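PDB 3T6G: SH2 domain-containing protein 3C from Homo sapiens, which acts as an adapter in integrin-mediated adhesion and cell migration, its C-terminal Cdc25-homology domain being closed, unable to perform canonical nucleotide exchange, a conformation required for binding BCAR1. Local coordinates for residues A[106-111]-A[285-290]. The protein carries 2 engineered substitutions. Numbering follows the deposited sequence.
Sequences MSIMLA and LLWGSQ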
loop_
_atom_site.group_PDB
_atom_site.type_symbol
_atom_site.label_atom_id
_atom_site.label_comp_id
_atom_site.label_asym_id
_atom_site.label_seq_id
_atom_site.Cartn_x
_atom_site.Cartn_y
_atom_site.Cartn_z
ATOM N N MET A 106 7.922 -9.151 -4.233
ATOM C CA MET A 106 7.503 -10.371 -3.572
ATOM C C MET A 106 6.684 -11.255 -4.532
ATOM O O MET A 106 7.016 -12.428 -4.727
ATOM C CB MET A 106 6.679 -9.989 -2.341
ATOM C CG MET A 106 6.006 -11.127 -1.586
ATOM S SD MET A 106 7.166 -12.094 -0.614
ATOM C CE MET A 106 8.313 -10.880 0.049
ATOM N N SER A 107 5.625 -10.698 -5.123
ATOM C CA SER A 107 4.774 -11.426 -6.089
ATOM C C SER A 107 5.607 -12.080 -7.188
ATOM O O SER A 107 5.406 -13.246 -7.535
ATOM C CB SER A 107 3.748 -10.494 -6.710
ATOM O OG SER A 107 2.836 -10.047 -5.726
ATOM N N ILE A 108 6.585 -11.343 -7.691
ATOM C CA ILE A 108 7.515 -11.915 -8.643
ATOM C C ILE A 108 8.248 -13.145 -8.049
ATOM O O ILE A 108 8.331 -14.200 -8.681
ATOM C CB ILE A 108 8.528 -10.859 -9.084
ATOM C CG1 ILE A 108 7.802 -9.683 -9.749
ATOM C CG2 ILE A 108 9.543 -11.463 -10.028
ATOM C CD1 ILE A 108 8.731 -8.745 -10.527
ATOM N N MET A 109 8.769 -12.994 -6.832
ATOM C CA MET A 109 9.537 -14.041 -6.161
ATOM C C MET A 109 8.703 -15.311 -6.114
ATOM O O MET A 109 9.124 -16.352 -6.596
ATOM C CB MET A 109 9.884 -13.601 -4.726
ATOM C CG MET A 109 10.529 -14.686 -3.847
ATOM S SD MET A 109 12.220 -14.879 -4.392
ATOM C CE MET A 109 12.966 -15.611 -2.937
ATOM N N LEU A 110 7.518 -15.207 -5.519
ATOM C CA LEU A 110 6.585 -16.317 -5.458
ATOM C C LEU A 110 6.266 -16.896 -6.859
ATOM O O LEU A 110 6.218 -18.108 -7.027
ATOM C CB LEU A 110 5.309 -15.910 -4.697
ATOM C CG LEU A 110 5.682 -15.527 -3.261
ATOM C CD1 LEU A 110 4.492 -15.160 -2.390
ATOM C CD2 LEU A 110 6.438 -16.685 -2.649
ATOM N N ALA A 111 6.065 -16.038 -7.858
ATOM C CA ALA A 111 5.739 -16.530 -9.195
ATOM C C ALA A 111 6.901 -17.315 -9.802
ATOM O O ALA A 111 6.693 -18.316 -10.488
ATOM C CB ALA A 111 5.335 -15.389 -10.107
ATOM N N LEU A 285 18.627 -11.262 -5.901
ATOM C CA LEU A 285 18.309 -12.563 -6.485
ATOM C C LEU A 285 17.778 -12.398 -7.894
ATOM O O LEU A 285 18.301 -12.960 -8.837
ATOM C CB LEU A 285 17.244 -13.264 -5.651
ATOM C CG LEU A 285 16.631 -14.515 -6.266
ATOM C CD1 LEU A 285 17.693 -15.572 -6.413
ATOM C CD2 LEU A 285 15.498 -15.005 -5.381
ATOM N N LEU A 286 16.718 -11.618 -8.021
ATOM C CA LEU A 286 16.012 -11.474 -9.282
ATOM C C LEU A 286 16.838 -10.743 -10.342
ATOM O O LEU A 286 16.970 -11.193 -11.477
ATOM C CB LEU A 286 14.688 -10.759 -9.019
ATOM C CG LEU A 286 13.763 -11.633 -8.160
ATOM C CD1 LEU A 286 12.563 -10.874 -7.646
ATOM C CD2 LEU A 286 13.321 -12.861 -8.945
ATOM N N TRP A 287 17.423 -9.620 -9.974
ATOM C CA TRP A 287 18.052 -8.794 -10.993
ATOM C C TRP A 287 19.575 -8.829 -10.992
ATOM O O TRP A 287 20.207 -8.287 -11.900
ATOM C CB TRP A 287 17.494 -7.368 -10.934
ATOM C CG TRP A 287 16.005 -7.339 -11.243
ATOM C CD1 TRP A 287 15.421 -7.387 -12.483
ATOM C CD2 TRP A 287 14.923 -7.286 -10.296
ATOM N NE1 TRP A 287 14.049 -7.361 -12.361
ATOM C CE2 TRP A 287 13.719 -7.298 -11.029
ATOM C CE3 TRP A 287 14.857 -7.219 -8.899
ATOM C CZ2 TRP A 287 12.469 -7.249 -10.419
ATOM C CZ3 TRP A 287 13.608 -7.174 -8.291
ATOM C CH2 TRP A 287 12.434 -7.180 -9.051
ATOM N N GLY A 288 20.158 -9.502 -10.000
ATOM C CA GLY A 288 21.609 -9.567 -9.867
ATOM C C GLY A 288 22.169 -8.226 -9.407
ATOM O O GLY A 288 21.485 -7.205 -9.488
ATOM N N SER A 289 23.401 -8.210 -8.904
ATOM C CA SER A 289 24.052 -6.934 -8.614
ATOM C C SER A 289 24.142 -6.195 -9.938
ATOM O O SER A 289 24.142 -6.812 -11.004
ATOM C CB SER A 289 25.440 -7.123 -7.989
ATOM O OG SER A 289 26.329 -7.790 -8.869
ATOM N N GLN A 290 24.202 -4.877 -9.880
ATOM C CA GLN A 290 24.090 -4.088 -11.100
ATOM C C GLN A 290 22.610 -3.992 -11.461
ATOM O O GLN A 290 21.971 -2.959 -11.228
ATOM C CB GLN A 290 24.881 -4.727 -12.253
ATOM C CG GLN A 290 26.348 -5.079 -11.934
ATOM C CD GLN A 290 27.247 -3.857 -11.713
ATOM O OE1 GLN A 290 26.891 -2.727 -12.059
ATOM N NE2 GLN A 290 28.420 -4.089 -11.132
#
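Ile108 meets two consecutive residues of helix 279-287 with its two branches. Ile108 CG2 packs against the fork of Leu286, 3.9 Å from Leu286 CD1. Ile108 CD1 reaches the benzo part of the Trp287 indole, 4.0 Å from Trp287 CZ2, coming in obliquely to the ring. The split follows from chi1 of -60°, which sets CG1 beside the backbone N and CG2 anti to it. The next residue, Met109, carries the other half of the contact: its SD lies 3.4 Å from Leu285 CD2, with Met109 CE at 3.6 Å from that same methyl, the two side chains crossing at about a right angle. A bend at chi2 (75°) shapes the thioether chain that lies across this methyl. Within the second segment, Leu286 CB sits over one face of the Trp287 ring, near its rim.

Further out, the indole is gripped from helix 296-314: NE1 donates to Arg299 O, the Arg299 side chain makes a cation-pi contact, and Phe303 meets the ring at a steep angle. Helix 35-46 adds Val41 against Met109, and Leu37 and Leu38 against Leu285.

No hydrogen bond joins the two segments; between them the contact is purely apolar and buried, inside the Cdc25-homology domain, and it rests on shape fit and the exclusion of water.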